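Local coordinates for protein adenosine deaminase (Burkholderia ambifaria, PDB 4GXW) that binds a zinc ion and probably removes the amino group of an adenine-type base or nucleoside by hydrolysis, at residues 279-291 and 314-326. Numbering follows the deposited sequence. Where two conformers were deposited one is given.
Sequences QWAERHPMRKMPG and WELMFSHFGFTIA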
ATOM      1  N   GLN A 279     -10.036  -6.106 -21.389  1.00 19.25           N
ATOM      2  CA  GLN A 279     -10.985  -5.223 -20.716  1.00 20.15           C
ATOM      3  C   GLN A 279     -10.502  -4.739 -19.350  1.00 17.96           C
ATOM      4  O   GLN A 279     -11.145  -3.900 -18.724  1.00 17.17           O
ATOM      5  CB  GLN A 279     -12.351  -5.907 -20.570  1.00 21.35           C
ATOM      6  CG  GLN A 279     -13.300  -5.680 -21.741  1.00 28.46           C
ATOM      7  CD  GLN A 279     -14.720  -6.097 -21.418  1.00 34.63           C
ATOM      8  OE1 GLN A 279     -15.023  -7.287 -21.336  1.00 36.13           O
ATOM      9  NE2 GLN A 279     -15.596  -5.117 -21.216  1.00 33.95           N
ATOM     10  N   TRP A 280      -9.373  -5.269 -18.889  1.00 15.71           N
ATOM     11  CA  TRP A 280      -8.875  -4.953 -17.549  1.00 15.22           C
ATOM     12  C   TRP A 280      -8.703  -3.450 -17.297  1.00 14.08           C
ATOM     13  O   TRP A 280      -9.265  -2.907 -16.339  1.00 15.22           O
ATOM     14  CB  TRP A 280      -7.572  -5.711 -17.268  1.00 12.60           C
ATOM     15  CG  TRP A 280      -6.849  -5.232 -16.053  1.00 13.75           C
ATOM     16  CD1 TRP A 280      -7.145  -5.521 -14.751  1.00 11.15           C
ATOM     17  CD2 TRP A 280      -5.698  -4.380 -16.021  1.00 11.93           C
ATOM     18  NE1 TRP A 280      -6.253  -4.893 -13.914  1.00 11.93           N
ATOM     19  CE2 TRP A 280      -5.354  -4.186 -14.671  1.00 13.16           C
ATOM     20  CE3 TRP A 280      -4.927  -3.763 -17.010  1.00 14.50           C
ATOM     21  CZ2 TRP A 280      -4.266  -3.404 -14.280  1.00 12.27           C
ATOM     22  CZ3 TRP A 280      -3.852  -2.980 -16.622  1.00 16.34           C
ATOM     23  CH2 TRP A 280      -3.533  -2.803 -15.268  1.00 12.98           C
ATOM     24  N   ALA A 281      -7.948  -2.775 -18.153  1.00 13.82           N
ATOM     25  CA  ALA A 281      -7.718  -1.344 -17.968  1.00 15.00           C
ATOM     26  C   ALA A 281      -9.016  -0.553 -18.102  1.00 18.41           C
ATOM     27  O   ALA A 281      -9.239   0.426 -17.385  1.00 18.65           O
ATOM     28  CB  ALA A 281      -6.689  -0.837 -18.957  1.00 20.28           C
ATOM     29  N   GLU A 282      -9.868  -0.978 -19.026  1.00 16.78           N
ATOM     30  CA  GLU A 282     -11.127  -0.292 -19.296  1.00 19.99           C
ATOM     31  C   GLU A 282     -12.163  -0.401 -18.179  1.00 20.99           C
ATOM     32  O   GLU A 282     -12.889   0.560 -17.902  1.00 19.36           O
ATOM     33  CB  GLU A 282     -11.731  -0.832 -20.588  1.00 22.38           C
ATOM     34  CG  GLU A 282     -11.000  -0.378 -21.828  1.00 26.31           C
ATOM     35  CD  GLU A 282     -11.154   1.106 -22.052  1.00 29.10           C
ATOM     36  OE1 GLU A 282     -12.301   1.601 -21.942  1.00 31.67           O
ATOM     37  OE2 GLU A 282     -10.135   1.778 -22.323  1.00 30.60           O
ATOM     38  N   ARG A 283     -12.230  -1.570 -17.543  1.00 17.76           N
ATOM     39  CA  ARG A 283     -13.324  -1.872 -16.622  1.00 19.57           C
ATOM     40  C   ARG A 283     -12.946  -1.859 -15.149  1.00 19.51           C
ATOM     41  O   ARG A 283     -13.800  -2.064 -14.283  1.00 21.97           O
ATOM     42  CB  ARG A 283     -13.963  -3.211 -16.972  1.00 18.96           C
ATOM     43  CG  ARG A 283     -14.747  -3.184 -18.272  1.00 23.10           C
ATOM     44  CD  ARG A 283     -15.762  -2.042 -18.291  1.00 29.39           C
ATOM     45  NE  ARG A 283     -16.666  -2.093 -17.143  1.00 35.18           N
ATOM     46  CZ  ARG A 283     -17.806  -2.777 -17.121  1.00 32.62           C
ATOM     47  NH1 ARG A 283     -18.188  -3.469 -18.186  1.00 30.04           N
ATOM     48  NH2 ARG A 283     -18.566  -2.775 -16.031  1.00 38.17           N
ATOM     49  N   HIS A 284     -11.673  -1.618 -14.857  1.00 16.36           N
ATOM     50  CA  HIS A 284     -11.236  -1.476 -13.477  1.00 13.27           C
ATOM     51  C   HIS A 284     -11.969  -0.304 -12.824  1.00 16.45           C
ATOM     52  O   HIS A 284     -11.905   0.815 -13.319  1.00 15.61           O
ATOM     53  CB  HIS A 284      -9.739  -1.209 -13.450  1.00 15.84           C
ATOM     54  CG  HIS A 284      -9.085  -1.546 -12.152  1.00 15.45           C
ATOM     55  ND1 HIS A 284      -9.524  -1.057 -10.940  1.00 13.57           N
ATOM     56  CD2 HIS A 284      -8.004  -2.315 -11.879  1.00 16.89           C
ATOM     57  CE1 HIS A 284      -8.744  -1.513  -9.978  1.00 16.32           C
ATOM     58  NE2 HIS A 284      -7.816  -2.281 -10.520  1.00 18.77           N
ATOM     59  N   PRO A 285     -12.663  -0.553 -11.703  1.00 12.68           N
ATOM     60  CA  PRO A 285     -13.411   0.539 -11.065  1.00 12.80           C
ATOM     61  C   PRO A 285     -12.550   1.733 -10.668  1.00 12.74           C
ATOM     62  O   PRO A 285     -13.060   2.855 -10.613  1.00 12.34           O
ATOM     63  CB  PRO A 285     -14.001  -0.115  -9.816  1.00 15.64           C
ATOM     64  CG  PRO A 285     -14.113  -1.553 -10.164  1.00 19.25           C
ATOM     65  CD  PRO A 285     -12.936  -1.856 -11.068  1.00 13.22           C
ATOM     66  N   MET A 286     -11.268   1.507 -10.383  0.67 10.59           N
ATOM     67  CA  MET A 286     -10.349   2.595 -10.059  0.67 12.75           C
ATOM     68  C   MET A 286     -10.392   3.699 -11.114  0.67 11.17           C
ATOM     69  O   MET A 286     -10.311   4.886 -10.787  0.67 11.42           O
ATOM     70  CB  MET A 286      -8.917   2.061  -9.906  0.67 12.71           C
ATOM     71  CG  MET A 286      -7.855   3.118  -9.622  0.67 14.64           C
ATOM     72  SD  MET A 286      -6.173   2.450  -9.670  0.67  8.54           S
ATOM     73  CE  MET A 286      -6.013   2.066 -11.407  0.67 13.92           C
ATOM     74  N   ARG A 287     -10.543   3.308 -12.376  1.00 11.53           N
ATOM     75  CA  ARG A 287     -10.537   4.262 -13.481  1.00 12.61           C
ATOM     76  C   ARG A 287     -11.644   5.317 -13.342  1.00 12.19           C
ATOM     77  O   ARG A 287     -11.474   6.463 -13.777  1.00 13.28           O
ATOM     78  CB  ARG A 287     -10.674   3.513 -14.814  1.00 12.59           C
ATOM     79  CG  ARG A 287     -10.453   4.349 -16.061  1.00 14.31           C
ATOM     80  CD  ARG A 287     -10.853   3.574 -17.316  1.00 18.90           C
ATOM     81  NE  ARG A 287     -10.450   4.283 -18.524  1.00 23.44           N
ATOM     82  CZ  ARG A 287      -9.325   4.026 -19.181  1.00 22.26           C
ATOM     83  NH1 ARG A 287      -9.013   4.716 -20.271  1.00 24.75           N
ATOM     84  NH2 ARG A 287      -8.517   3.065 -18.746  1.00 22.85           N
ATOM     85  N   LYS A 288     -12.755   4.925 -12.726  1.00 12.20           N
ATOM     86  CA  LYS A 288     -13.937   5.780 -12.616  1.00 14.00           C
ATOM     87  C   LYS A 288     -13.970   6.599 -11.329  1.00 14.56           C
ATOM     88  O   LYS A 288     -14.796   7.492 -11.193  1.00 13.46           O
ATOM     89  CB  LYS A 288     -15.216   4.936 -12.648  1.00 17.04           C
ATOM     90  CG  LYS A 288     -15.376   3.986 -13.820  1.00 26.40           C
ATOM     91  CD  LYS A 288     -16.531   3.023 -13.541  1.00 33.63           C
ATOM     92  CE  LYS A 288     -16.891   2.165 -14.747  1.00 36.10           C
ATOM     93  NZ  LYS A 288     -15.975   0.997 -14.905  1.00 31.88           N
ATOM     94  N   MET A 289     -13.112   6.277 -10.369  1.00 11.45           N
ATOM     95  CA  MET A 289     -13.249   6.891  -9.045  1.00 10.66           C
ATOM     96  C   MET A 289     -13.078   8.431  -9.005  1.00 11.43           C
ATOM     97  O   MET A 289     -13.901   9.127  -8.402  1.00 10.92           O
ATOM     98  CB  MET A 289     -12.390   6.164  -7.995  1.00 11.14           C
ATOM     99  CG  MET A 289     -12.913   4.757  -7.672  1.00  9.79           C
ATOM    100  SD  MET A 289     -11.770   3.736  -6.731  1.00 10.77           S
ATOM    101  CE  MET A 289     -12.045   4.308  -5.056  1.00 11.52           C
ATOM    102  N   PRO A 290     -12.040   8.975  -9.666  1.00 10.52           N
ATOM    103  CA  PRO A 290     -11.891  10.438  -9.629  1.00 10.20           C
ATOM    104  C   PRO A 290     -13.066  11.185 -10.279  1.00 11.68           C
ATOM    105  O   PRO A 290     -13.475  12.240  -9.785  1.00 11.62           O
ATOM    106  CB  PRO A 290     -10.573  10.674 -10.392  1.00  9.83           C
ATOM    107  CG  PRO A 290      -9.791   9.404 -10.164  1.00  9.74           C
ATOM    108  CD  PRO A 290     -10.851   8.323 -10.249  1.00 10.39           C
ATOM    109  N   GLY A 291     -13.622  10.635 -11.361  1.00 10.96           N
ATOM    110  CA  GLY A 291     -14.772  11.238 -12.020  1.00 11.71           C
ATOM    111  C   GLY A 291     -16.020  11.241 -11.148  1.00 12.03           C
ATOM    112  O   GLY A 291     -16.960  11.994 -11.401  1.00 15.56           O
ATOM    113  N   TRP A 314       2.858   4.739 -10.416  1.00  8.92           N
ATOM    114  CA  TRP A 314       2.477   6.031 -10.963  1.00  9.22           C
ATOM    115  C   TRP A 314       2.388   5.996 -12.500  1.00 10.28           C
ATOM    116  O   TRP A 314       1.431   6.505 -13.090  1.00 10.53           O
ATOM    117  CB  TRP A 314       3.432   7.127 -10.439  1.00  9.27           C
ATOM    118  CG  TRP A 314       3.090   7.463  -9.032  1.00  9.64           C
ATOM    119  CD1 TRP A 314       3.455   6.776  -7.913  1.00 10.17           C
ATOM    120  CD2 TRP A 314       2.229   8.525  -8.591  1.00  8.58           C
ATOM    121  NE1 TRP A 314       2.897   7.360  -6.796  1.00  9.91           N
ATOM    122  CE2 TRP A 314       2.138   8.429  -7.188  1.00  7.57           C
ATOM    123  CE3 TRP A 314       1.541   9.550  -9.246  1.00  9.89           C
ATOM    124  CZ2 TRP A 314       1.378   9.324  -6.428  1.00  9.37           C
ATOM    125  CZ3 TRP A 314       0.791  10.433  -8.493  1.00 11.46           C
ATOM    126  CH2 TRP A 314       0.715  10.314  -7.100  1.00 10.23           C
ATOM    127  N   GLU A 315       3.367   5.360 -13.138  1.00 10.61           N
ATOM    128  CA  GLU A 315       3.361   5.204 -14.593  1.00 11.97           C
ATOM    129  C   GLU A 315       2.063   4.553 -15.096  1.00 11.35           C
ATOM    130  O   GLU A 315       1.454   5.036 -16.052  1.00 10.29           O
ATOM    131  CB  GLU A 315       4.565   4.373 -15.037  1.00 10.70           C
ATOM    132  CG  GLU A 315       4.531   3.997 -16.512  1.00 11.98           C
ATOM    133  CD  GLU A 315       5.715   3.151 -16.935  1.00 13.80           C
ATOM    134  OE1 GLU A 315       6.791   3.275 -16.307  1.00 13.85           O
ATOM    135  OE2 GLU A 315       5.577   2.354 -17.897  1.00 13.83           O
ATOM    136  N   LEU A 316       1.631   3.476 -14.434  1.00 10.72           N
ATOM    137  CA  LEU A 316       0.429   2.759 -14.860  1.00 10.26           C
ATOM    138  C   LEU A 316      -0.820   3.637 -14.881  1.00 10.68           C
ATOM    139  O   LEU A 316      -1.681   3.479 -15.746  1.00 11.21           O
ATOM    140  CB  LEU A 316       0.184   1.532 -13.974  1.00 11.74           C
ATOM    141  CG  LEU A 316       1.150   0.363 -14.164  1.00 10.01           C
ATOM    142  CD1 LEU A 316       0.857  -0.736 -13.150  1.00 14.14           C
ATOM    143  CD2 LEU A 316       1.084  -0.180 -15.588  1.00 12.82           C
ATOM    144  N   MET A 317      -0.928   4.554 -13.926  1.00 10.16           N
ATOM    145  CA  MET A 317      -2.073   5.464 -13.903  1.00 10.01           C
ATOM    146  C   MET A 317      -2.167   6.275 -15.199  1.00  9.75           C
ATOM    147  O   MET A 317      -3.257   6.507 -15.729  1.00 11.95           O
ATOM    148  CB  MET A 317      -1.982   6.404 -12.701  1.00 10.30           C
ATOM    149  CG  MET A 317      -1.867   5.693 -11.372  1.00 10.27           C
ATOM    150  SD  MET A 317      -3.290   4.664 -10.943  1.00 10.75           S
ATOM    151  CE  MET A 317      -4.447   5.896 -10.375  1.00 11.71           C
ATOM    152  N   PHE A 318      -1.006   6.683 -15.703  1.00 10.64           N
ATOM    153  CA  PHE A 318      -0.879   7.447 -16.938  1.00 12.21           C
ATOM    154  C   PHE A 318      -0.949   6.556 -18.185  1.00 12.05           C
ATOM    155  O   PHE A 318      -1.631   6.889 -19.154  1.00 13.61           O
ATOM    156  CB  PHE A 318       0.445   8.223 -16.891  1.00 13.16           C
ATOM    157  CG  PHE A 318       0.720   9.070 -18.108  1.00 14.94           C
ATOM    158  CD1 PHE A 318       0.292  10.388 -18.162  1.00 19.50           C
ATOM    159  CD2 PHE A 318       1.440   8.559 -19.180  1.00 15.53           C
ATOM    160  CE1 PHE A 318       0.559  11.174 -19.275  1.00 23.63           C
ATOM    161  CE2 PHE A 318       1.711   9.341 -20.291  1.00 16.83           C
ATOM    162  CZ  PHE A 318       1.264  10.647 -20.338  1.00 20.33           C
ATOM    163  N   SER A 319      -0.248   5.425 -18.176  1.00 10.94           N
ATOM    164  CA  SER A 319      -0.123   4.629 -19.396  1.00 13.67           C
ATOM    165  C   SER A 319      -1.362   3.795 -19.700  1.00 11.28           C
ATOM    166  O   SER A 319      -1.665   3.544 -20.857  1.00 14.73           O
ATOM    167  CB  SER A 319       1.098   3.704 -19.312  1.00 12.52           C
ATOM    168  OG  SER A 319       0.957   2.789 -18.239  1.00 12.16           O
ATOM    169  N   HIS A 320      -2.050   3.340 -18.660  1.00 12.04           N
ATOM    170  CA  HIS A 320      -3.162   2.398 -18.838  1.00 12.27           C
ATOM    171  C   HIS A 320      -4.527   2.940 -18.433  1.00 12.07           C
ATOM    172  O   HIS A 320      -5.542   2.548 -19.016  1.00 14.53           O
ATOM    173  CB  HIS A 320      -2.911   1.101 -18.063  1.00 12.86           C
ATOM    174  CG  HIS A 320      -1.859   0.220 -18.660  1.00 12.01           C
ATOM    175  ND1 HIS A 320      -0.524   0.568 -18.711  1.00 12.91           N
ATOM    176  CD2 HIS A 320      -1.947  -1.008 -19.223  1.00 13.80           C
ATOM    177  CE1 HIS A 320       0.163  -0.407 -19.279  1.00 12.43           C
ATOM    178  NE2 HIS A 320      -0.677  -1.377 -19.599  1.00 15.03           N
ATOM    179  N   PHE A 321      -4.564   3.836 -17.455  1.00 12.69           N
ATOM    180  CA  PHE A 321      -5.840   4.218 -16.865  1.00 13.93           C
ATOM    181  C   PHE A 321      -6.364   5.598 -17.274  1.00 13.09           C
ATOM    182  O   PHE A 321      -7.367   6.074 -16.728  1.00 16.50           O
ATOM    183  CB  PHE A 321      -5.812   4.000 -15.352  1.00 14.57           C
ATOM    184  CG  PHE A 321      -5.717   2.550 -14.982  1.00 10.56           C
ATOM    185  CD1 PHE A 321      -6.834   1.739 -15.079  1.00 13.80           C
ATOM    186  CD2 PHE A 321      -4.511   1.981 -14.605  1.00 12.49           C
ATOM    187  CE1 PHE A 321      -6.763   0.392 -14.772  1.00 14.76           C
ATOM    188  CE2 PHE A 321      -4.427   0.634 -14.296  1.00 12.41           C
ATOM    189  CZ  PHE A 321      -5.562  -0.162 -14.371  1.00 15.60           C
ATOM    190  N   GLY A 322      -5.705   6.210 -18.250  1.00 13.52           N
ATOM    191  CA  GLY A 322      -6.198   7.433 -18.854  1.00 16.46           C
ATOM    192  C   GLY A 322      -6.051   8.694 -18.031  1.00 14.46           C
ATOM    193  O   GLY A 322      -6.665   9.709 -18.347  1.00 15.36           O
ATOM    194  N   PHE A 323      -5.238   8.652 -16.984  1.00 12.27           N
ATOM    195  CA  PHE A 323      -5.078   9.837 -16.152  1.00 12.71           C
ATOM    196  C   PHE A 323      -3.999  10.747 -16.712  1.00 14.23           C
ATOM    197  O   PHE A 323      -2.933  10.285 -17.123  1.00 16.46           O
ATOM    198  CB  PHE A 323      -4.807   9.441 -14.705  1.00 13.00           C
ATOM    199  CG  PHE A 323      -5.965   8.739 -14.064  1.00 10.45           C
ATOM    200  CD1 PHE A 323      -7.196   9.377 -13.953  1.00 10.77           C
ATOM    201  CD2 PHE A 323      -5.844   7.433 -13.613  1.00  9.83           C
ATOM    202  CE1 PHE A 323      -8.285   8.731 -13.373  1.00 12.56           C
ATOM    203  CE2 PHE A 323      -6.924   6.781 -13.026  1.00 12.32           C
ATOM    204  CZ  PHE A 323      -8.145   7.434 -12.913  1.00 12.78           C
ATOM    205  N   THR A 324      -4.290  12.042 -16.728  1.00 13.92           N
ATOM    206  CA  THR A 324      -3.364  13.022 -17.285  1.00 14.32           C
ATOM    207  C   THR A 324      -2.320  13.456 -16.271  1.00 12.88           C
ATOM    208  O   THR A 324      -2.419  13.140 -15.078  1.00 12.33           O
ATOM    209  CB  THR A 324      -4.108  14.281 -17.710  1.00 15.37           C
ATOM    210  OG1 THR A 324      -4.689  14.886 -16.548  1.00 15.08           O
ATOM    211  CG2 THR A 324      -5.201  13.945 -18.735  1.00 18.02           C
ATOM    212  N   ILE A 325      -1.334  14.210 -16.749  1.00 12.97           N
ATOM    213  CA  ILE A 325      -0.341  14.804 -15.865  1.00 13.48           C
ATOM    214  C   ILE A 325      -1.013  15.626 -14.758  1.00 13.33           C
ATOM    215  O   ILE A 325      -0.663  15.502 -13.579  1.00 12.73           O
ATOM    216  CB  ILE A 325       0.647  15.679 -16.649  1.00 15.12           C
ATOM    217  CG1 ILE A 325       1.420  14.827 -17.662  1.00 20.48           C
ATOM    218  CG2 ILE A 325       1.605  16.358 -15.694  1.00 15.44           C
ATOM    219  CD1 ILE A 325       2.356  13.816 -17.024  1.00 24.19           C
ATOM    220  N   ALA A 326      -2.010  16.421 -15.133  1.00 12.57           N
ATOM    221  CA  ALA A 326      -2.774  17.200 -14.164  1.00 12.61           C
ATOM    222  C   ALA A 326      -3.467  16.314 -13.126  1.00 10.81           C
ATOM    223  O   ALA A 326      -3.472  16.634 -11.939  1.00 12.51           O
ATOM    224  CB  ALA A 326      -3.790  18.077 -14.878  1.00 12.05           C
TER
HETATM  225  O   HOH W   1      -9.741   7.665 -16.165  1.00 24.82           O
HETATM  226  O   HOH W   2      -7.033   4.168 -21.708  1.00 45.11           O
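Arg287 NH2 is shared by two carbonyls: it donates to His320 O at 3.0 Å across the contact and to Ala281 O at 3.1 Å within its own segment. This ties the short helix 280-283 and the residues that follow it to the end of helix 310-319, in the C-terminal half of the TIM-barrel fold of adenosine deaminases. The two bonds differ in how they approach the carbonyl. His320 O receives the N-H in its carbonyl plane, on a lone pair, whereas at Ala281 O the donor stands above that plane, 67° out of it. The side chain, extended from CG to NE, lies against the turn, with Phe321 O over the centre of one guanidinium face.

Alongside this polar contact, Phe321 has the largest buried area of the contact, and its ring is met from several directions. In the conformer given, one of two deposited, Met286 CE sits over its face, 3.4 Å from the centroid and 7° off the normal, a CH-pi contact with SD farther out on nearly the same line. In this conformer Met286 CG is anti to the backbone N, while a bend at chi3 turns the methyl onto the ring. Phe321 CZ approaches the six-membered ring of Trp280 edge-to-face, 3.4 Å from CH2, with the planes at 71°. Its edge is likewise directed, with an offset, at the face of His284, whose other aromatic neighbours include Tyr243 and Tyr271. His320 CD2 joins this cluster at the edge of the indole.

The side chain of His284 is about 12 Å from the zinc ion, so the packing lies outside the metal's first shell. Farther along, Pro290 CG rests 3.6 Å from Phe323 CE1, and Phe331 of helix 325-338 meets the same phenylalanine edge-to-face. One water bridges the backbones, donating to both Arg287 O and Phe321 O, the latter at 2.9 Å.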